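Local coordinates for protein galactitol 1-phosphate 5-dehydrogenase (Escherichia coli, PDB 4UEJ) that oxidises galactitol 1-phosphate to D-tagatose 6-phosphate with NAD(+), as a zinc-dependent, homodimeric member of the alcohol dehydrogenase family, at residues I167-T171 and I172-A176; A190-S194 and S195-A199; L266-T269 and S270-G274. All coordinates share one frame; numbering follows the deposited sequence. Where two conformers were deposited one is given.

Interaction 1: I167-T171 and I172-A176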
loop_
_atom_site.group_PDB
_atom_site.type_symbol
_atom_site.label_atom_id
_atom_site.label_comp_id
_atom_site.label_asym_id
_atom_site.label_seq_id
_atom_site.Cartn_x
_atom_site.Cartn_y
_atom_site.Cartn_z
ATOM N N ILE A 167 8.366 11.379 -7.820
ATOM C CA ILE A 167 9.026 10.628 -8.873
ATOM C C ILE A 167 8.265 10.890 -10.168
ATOM O O ILE A 167 7.062 10.651 -10.262
ATOM C CB ILE A 167 9.087 9.115 -8.558
ATOM C CG1 ILE A 167 9.834 8.869 -7.248
ATOM C CG2 ILE A 167 9.785 8.370 -9.674
ATOM C CD1 ILE A 167 9.658 7.431 -6.725
ATOM N N GLY A 168 8.960 11.423 -11.160
ATOM C CA GLY A 168 8.296 11.802 -12.389
ATOM C C GLY A 168 8.192 13.309 -12.432
ATOM O O GLY A 168 7.596 13.921 -11.543
ATOM N N ALA A 169 8.797 13.901 -13.455
ATOM C CA ALA A 169 8.831 15.353 -13.589
ATOM C C ALA A 169 8.031 15.811 -14.805
ATOM O O ALA A 169 8.407 16.769 -15.491
ATOM C CB ALA A 169 10.276 15.844 -13.679
ATOM N N GLY A 170 6.928 15.116 -15.069
ATOM C CA GLY A 170 5.942 15.576 -16.029
ATOM C C GLY A 170 5.135 16.678 -15.374
ATOM O O GLY A 170 5.450 17.096 -14.263
ATOM N N THR A 171 4.097 17.172 -16.038
ATOM C CA THR A 171 3.373 18.300 -15.464
ATOM C C THR A 171 2.782 18.007 -14.083
ATOM O O THR A 171 2.887 18.815 -13.173
ATOM C CB THR A 171 2.259 18.772 -16.387
ATOM O OG1 THR A 171 2.834 19.107 -17.653
ATOM C CG2 THR A 171 1.588 20.003 -15.801
ATOM N N ILE A 172 2.150 16.843 -13.935
ATOM C CA ILE A 172 1.568 16.470 -12.658
ATOM C C ILE A 172 2.620 16.492 -11.556
ATOM O O ILE A 172 2.407 17.067 -10.492
ATOM C CB ILE A 172 0.927 15.071 -12.714
ATOM C CG1 ILE A 172 -0.208 15.052 -13.736
ATOM C CG2 ILE A 172 0.403 14.668 -11.339
ATOM C CD1 ILE A 172 -1.305 16.014 -13.401
ATOM N N GLY A 173 3.759 15.875 -11.829
ATOM C CA GLY A 173 4.865 15.859 -10.878
ATOM C C GLY A 173 5.425 17.230 -10.531
ATOM O O GLY A 173 5.691 17.529 -9.365
ATOM N N LEU A 174 5.630 18.074 -11.540
ATOM C CA LEU A 174 6.154 19.395 -11.271
ATOM C C LEU A 174 5.163 20.213 -10.458
ATOM O O LEU A 174 5.563 20.973 -9.589
ATOM C CB LEU A 174 6.494 20.117 -12.574
ATOM C CG LEU A 174 7.676 19.504 -13.320
ATOM C CD1 LEU A 174 7.831 20.106 -14.725
ATOM C CD2 LEU A 174 8.951 19.718 -12.503
ATOM N N LEU A 175 3.869 20.070 -10.747
ATOM C CA LEU A 175 2.852 20.770 -9.952
ATOM C C LEU A 175 2.877 20.276 -8.507
ATOM O O LEU A 175 2.774 21.067 -7.566
ATOM C CB LEU A 175 1.458 20.588 -10.554
ATOM C CG LEU A 175 1.246 21.375 -11.867
ATOM C CD1 LEU A 175 -0.010 20.851 -12.583
ATOM C CD2 LEU A 175 1.118 22.843 -11.601
ATOM N N ALA A 176 3.022 18.965 -8.344
ATOM C CA ALA A 176 3.082 18.369 -7.018
ATOM C C ALA A 176 4.255 18.912 -6.197
ATOM O O ALA A 176 4.132 19.126 -4.991
ATOM C CB ALA A 176 3.166 16.850 -7.125
HETATM O O HOH W 1 4.806 13.752 -13.574
#

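Interaction 2: A190-S194 and S195-A199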
loop_
_atom_site.group_PDB
_atom_site.type_symbol
_atom_site.label_atom_id
_atom_site.label_comp_id
_atom_site.label_asym_id
_atom_site.label_seq_id
_atom_site.Cartn_x
_atom_site.Cartn_y
_atom_site.Cartn_z
ATOM N N ALA A 190 13.129 15.622 -6.057
ATOM C CA ALA A 190 12.522 15.235 -7.328
ATOM C C ALA A 190 13.380 14.199 -8.045
ATOM O O ALA A 190 14.588 14.319 -8.074
ATOM C CB ALA A 190 12.310 16.464 -8.219
ATOM N N ILE A 191 12.740 13.187 -8.623
ATOM C CA ILE A 191 13.447 12.115 -9.305
ATOM C C ILE A 191 12.901 11.918 -10.711
ATOM O O ILE A 191 11.697 11.845 -10.894
ATOM C CB ILE A 191 13.338 10.787 -8.517
ATOM C CG1 ILE A 191 13.808 10.982 -7.070
ATOM C CG2 ILE A 191 14.114 9.692 -9.228
ATOM C CD1 ILE A 191 13.764 9.696 -6.210
ATOM N N ASP A 192 13.784 11.840 -11.708
ATOM C CA ASP A 192 13.343 11.665 -13.093
ATOM C C ASP A 192 14.433 11.040 -13.955
ATOM O O ASP A 192 15.615 11.133 -13.623
ATOM C CB ASP A 192 12.914 13.005 -13.698
ATOM C CG ASP A 192 12.049 12.832 -14.936
ATOM O OD1 ASP A 192 10.927 12.304 -14.809
ATOM O OD2 ASP A 192 12.483 13.223 -16.038
ATOM N N ILE A 193 14.029 10.403 -15.054
ATOM C CA ILE A 193 14.974 9.748 -15.965
ATOM C C ILE A 193 15.806 10.742 -16.771
ATOM O O ILE A 193 16.897 10.406 -17.232
ATOM C CB ILE A 193 14.259 8.798 -16.962
ATOM C CG1 ILE A 193 13.530 9.593 -18.050
ATOM C CG2 ILE A 193 13.306 7.856 -16.234
ATOM C CD1 ILE A 193 13.142 8.768 -19.255
ATOM N N SER A 194 15.293 11.957 -16.953
ATOM C CA SER A 194 16.027 13.007 -17.658
ATOM C C SER A 194 16.434 14.100 -16.681
ATOM O O SER A 194 15.937 14.143 -15.561
ATOM C CB SER A 194 15.188 13.603 -18.791
ATOM O OG SER A 194 15.027 12.678 -19.850
ATOM N N SER A 195 17.324 14.992 -17.108
ATOM C CA SER A 195 17.898 15.985 -16.193
ATOM C C SER A 195 17.384 17.404 -16.406
ATOM O O SER A 195 17.713 18.332 -15.652
ATOM C CB SER A 195 19.422 15.974 -16.316
ATOM O OG SER A 195 19.823 16.228 -17.652
ATOM N N GLU A 196 16.544 17.546 -17.417
ATOM C CA GLU A 196 16.152 18.849 -17.895
ATOM C C GLU A 196 15.169 19.505 -16.932
ATOM O O GLU A 196 15.347 20.643 -16.471
ATOM C CB GLU A 196 15.519 18.700 -19.253
ATOM C CG GLU A 196 16.490 19.019 -20.306
ATOM C CD GLU A 196 15.874 19.140 -21.676
ATOM O OE1 GLU A 196 14.650 18.952 -21.796
ATOM O OE2 GLU A 196 16.605 19.521 -22.600
ATOM N N LYS A 197 14.127 18.748 -16.621
ATOM C CA LYS A 197 13.070 19.194 -15.736
ATOM C C LYS A 197 13.561 19.265 -14.295
ATOM O O LYS A 197 12.924 19.870 -13.426
ATOM C CB LYS A 197 11.878 18.247 -15.874
ATOM C CG LYS A 197 11.348 18.171 -17.311
ATOM C CD LYS A 197 10.847 16.780 -17.678
ATOM C CE LYS A 197 10.149 16.782 -19.045
ATOM N NZ LYS A 197 9.481 15.476 -19.339
ATOM N N LEU A 198 14.712 18.654 -14.045
ATOM C CA LEU A 198 15.240 18.610 -12.693
ATOM C C LEU A 198 15.724 19.990 -12.257
ATOM O O LEU A 198 15.485 20.383 -11.122
ATOM C CB LEU A 198 16.354 17.560 -12.581
ATOM C CG LEU A 198 15.834 16.106 -12.629
ATOM C CD1 LEU A 198 16.930 15.075 -12.333
ATOM C CD2 LEU A 198 14.652 15.898 -11.691
ATOM N N ALA A 199 16.384 20.734 -13.150
ATOM C CA ALA A 199 16.740 22.113 -12.824
ATOM C C ALA A 199 15.462 22.898 -12.556
ATOM O O ALA A 199 15.364 23.634 -11.580
ATOM C CB ALA A 199 17.559 22.775 -13.951
HETATM O O HOH W 2 13.489 15.448 -16.242
#

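Interaction 3: L266-T269 and S270-G274. With ZN (zinc ion), chain E.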
loop_
_atom_site.group_PDB
_atom_site.type_symbol
_atom_site.label_atom_id
_atom_site.label_comp_id
_atom_site.label_asym_id
_atom_site.label_seq_id
_atom_site.Cartn_x
_atom_site.Cartn_y
_atom_site.Cartn_z
ATOM N N LEU A 266 3.922 -5.275 -13.642
ATOM C CA LEU A 266 4.901 -4.986 -12.613
ATOM C C LEU A 266 5.449 -6.293 -12.078
ATOM O O LEU A 266 4.704 -7.074 -11.505
ATOM C CB LEU A 266 4.269 -4.166 -11.483
ATOM C CG LEU A 266 5.155 -3.823 -10.286
ATOM C CD1 LEU A 266 6.339 -2.957 -10.727
ATOM C CD2 LEU A 266 4.344 -3.110 -9.215
ATOM N N HIS A 267 6.739 -6.544 -12.272
ATOM C CA HIS A 267 7.379 -7.702 -11.659
ATOM C C HIS A 267 8.226 -7.224 -10.494
ATOM O O HIS A 267 9.191 -6.488 -10.686
ATOM C CB HIS A 267 8.239 -8.476 -12.671
ATOM C CG HIS A 267 8.886 -9.705 -12.103
ATOM N ND1 HIS A 267 8.590 -10.976 -12.546
ATOM C CD2 HIS A 267 9.813 -9.856 -11.125
ATOM C CE1 HIS A 267 9.303 -11.856 -11.863
ATOM N NE2 HIS A 267 10.056 -11.201 -10.997
ATOM N N LEU A 268 7.865 -7.622 -9.281
ATOM C CA LEU A 268 8.697 -7.296 -8.132
ATOM C C LEU A 268 9.403 -8.551 -7.661
ATOM O O LEU A 268 8.779 -9.591 -7.497
ATOM C CB LEU A 268 7.870 -6.697 -6.993
ATOM C CG LEU A 268 7.163 -5.359 -7.214
ATOM C CD1 LEU A 268 6.491 -4.926 -5.923
ATOM C CD2 LEU A 268 8.135 -4.295 -7.692
ATOM N N THR A 269 10.707 -8.460 -7.450
ATOM C CA THR A 269 11.422 -9.553 -6.822
ATOM C C THR A 269 10.870 -9.765 -5.418
ATOM O O THR A 269 10.277 -8.856 -4.833
ATOM C CB THR A 269 12.913 -9.270 -6.737
ATOM O OG1 THR A 269 13.112 -8.158 -5.859
ATOM C CG2 THR A 269 13.460 -8.929 -8.112
ATOM N N SER A 270 11.068 -10.957 -4.869
ATOM C CA SER A 270 10.631 -11.216 -3.506
ATOM C C SER A 270 11.343 -10.262 -2.552
ATOM O O SER A 270 10.784 -9.856 -1.530
ATOM C CB SER A 270 10.891 -12.674 -3.114
ATOM O OG SER A 270 12.247 -13.015 -3.311
ATOM N N ALA A 271 12.572 -9.898 -2.909
ATOM C CA ALA A 271 13.348 -8.955 -2.122
ATOM C C ALA A 271 12.645 -7.604 -2.067
ATOM O O ALA A 271 12.443 -7.053 -0.984
ATOM C CB ALA A 271 14.750 -8.805 -2.696
ATOM N N THR A 272 12.268 -7.078 -3.230
ATOM C CA THR A 272 11.608 -5.777 -3.287
ATOM C C THR A 272 10.252 -5.838 -2.604
ATOM O O THR A 272 9.904 -4.944 -1.835
ATOM C CB THR A 272 11.421 -5.281 -4.740
ATOM O OG1 THR A 272 12.697 -5.177 -5.381
ATOM C CG2 THR A 272 10.724 -3.922 -4.763
ATOM N N PHE A 273 9.486 -6.894 -2.877
ATOM C CA PHE A 273 8.199 -7.048 -2.211
ATOM C C PHE A 273 8.404 -7.079 -0.700
ATOM O O PHE A 273 7.671 -6.439 0.048
ATOM C CB PHE A 273 7.477 -8.319 -2.659
ATOM C CG PHE A 273 6.209 -8.584 -1.894
ATOM C CD1 PHE A 273 5.021 -7.997 -2.285
ATOM C CD2 PHE A 273 6.212 -9.410 -0.775
ATOM C CE1 PHE A 273 3.851 -8.243 -1.579
ATOM C CE2 PHE A 273 5.051 -9.645 -0.062
ATOM C CZ PHE A 273 3.871 -9.059 -0.466
ATOM N N GLY A 274 9.416 -7.821 -0.271
ATOM C CA GLY A 274 9.749 -7.952 1.135
ATOM C C GLY A 274 10.030 -6.626 1.819
ATOM O O GLY A 274 9.761 -6.471 3.007
HETATM ZN ZN ZN E . 7.453 -11.662 -14.033
HETATM O O HOH W 3 11.810 -5.834 -7.893
HETATM O O HOH W 4 8.611 -11.256 -15.888
#

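Interaction 1: I167-T171 and I172-A176
Gly170 O and Thr171 O each receive a backbone N-H from the first turn of helix 171-182, and these two bonds fasten the turn after strand 163-167 to the helix. Leu174 N reaches Gly170 O at 2.9 Å with an N-H...O angle of 166°, and Leu175 N binds Thr171 O in the next step of the same spiral.

A CA-H...O contact and a water complete the polar contacts of the bend. The CA-H of Gly173 is aimed at the carbonyl of Gly168, with CA to O at 3.4 Å and a nearly straight line at the hydrogen. It is the hydrogen in the place where other residues carry a side chain that makes this approach. A water accepts the N-H of Gly173 at 2.9 Å and, more weakly, that of Gly170, bridging the mouth of the turn.

Apolar groups pack along the outer flanks. Thr171 and Leu175 run side by side and point the same way, with Thr171 CG2 3.7 Å from Leu175 CD1; CG2 lies anti to the backbone N (the chi1 of Thr171, measured to OG1, is -57°), which turns the methyl to the leucine. Leu174 lies back over the turn, its CD1 3.5 Å from Ala169 O and its CD2 4.3 Å from Ala169 CB. Beyond the segments, Ile172 and Leu175 both rest on Pro145 of helix 143-155.

Gly168, Gly170 and Gly173 fit the GxGxxG pattern of a Rossmann domain, as expected of an NAD-dependent dehydrogenase. The chemistry implies a tight, glycine-lined turn whose amides at the start of the helix, where its dipole is positive, would probably suit the pyrophosphate of NAD; the water on Gly173 N and Gly170 N is consistent with the one conserved between turn and pyrophosphate in such domains.

Interaction 2: A190-S194 and S195-A199
Asp192 OD2 accepts two hydrogen bonds, one from a water at 2.5 Å and one from Ser194 N at 3.2 Å, and the water carries the grip across to the following helix. This is the end of strand 187-192, second strand of the Rossmann fold and first of the beta-alpha-beta unit that runs on through helix 196-203 to strand 208-211.

The bond from Ser194 N closes an Asx turn. Its N-H is nearly straight on, yet meets the oxygen from above the carboxylate, 49° out of the plane. The same water gives a weak bond to Ser194 O and accepts a weak one from Lys197 N, so a single molecule spans the bend from strand to helix. The other oxygen, OD1, accepts from Ala169 N in the glycine turn, and with both oxygens engaged the carboxylate is held in its rotation. An acid at this strand end commonly binds the adenosine ribose of NAD in such dehydrogenases, a role Asp192 probably shares.

Lys197 stretches past the aspartate without pairing with it: Lys197 NZ stays 5.0 Å from Asp192 OD2 and bonds instead to Met338 O. Below the polar layer, Leu198 plugs the angle between strand and helix. Its CG, set beside the backbone N (chi1 -72°), turns both methyls strandward, CD1 lying 3.5 Å from Ser194 O while CD2 sits 3.9 Å from Asp192 CB and 4.2 Å from Ala190 CB.

Interaction 3: L266-T269 and S270-G274
Thr269 and Thr272 meet with their side chains set obliquely to one another, and the hydroxyl of the first turns in under the start of helix 270-278. Thr269 OG1 stands between its own backbone N and carbonyl carbon (chi1 65°), a placing that lets it accept the N-H of Thr272 at 3.0 Å. Thr272 OG1 bonds outward to Glu248 OE2. A water joins the pair from the strand side, accepting from Thr269 N and donating to Thr272 OG1 at 2.7 Å.

Leu268 comes to Thr272 at about a right angle, its CD2 touching the threonine CG2 at 3.9 Å. Thr272 thus turns its hydroxyl to the water and Glu248 and its methyl to Leu268, CG2 lying anti to the backbone N.

The motif is a helix N-cap, with Thr269 as the capping residue and the strand entering almost perpendicular to the helix, at 88°. The first main-chain bond of the helix, Phe273 N to Thr269 O at 2.9 Å, is close to straight. Phe273 swings its ring away from this turn and packs on Leu262 of the second subunit.

Strand 266-268 itself pairs antiparallel with a strand of that subunit, carrying the sheet across the dimer interface. There His267 extends outward and binds a zinc ion through ND1 at 2.0 Å. His267 of the second subunit binds the same ion, the two rings lying nearly perpendicular, and a water 2.2 Å from the zinc is a further ligand.

In the fold
Interactions 1 and 2 are successive corners of one Rossmann fold, with centres about 10 Å apart, and are joined where neighbouring parallel strands end: Gly168 N lies 2.8 Å from Ile191 O, and Ala169 O packs on Lys197 CD at 3.3 Å. Together they form the edge where NAD is expected to lie. Interaction 1 also borders the catalytic site, for the Ile172 side chain is about 6 Å from the bound glycerol and from the zinc of Cys38 and His59, catalytic by similarity. Interaction 3 stands apart, its centre about 25 Å from that of interaction 1 and about 26 Å from interaction 2's. Its shared zinc belongs to the dimer interface rather than the active site.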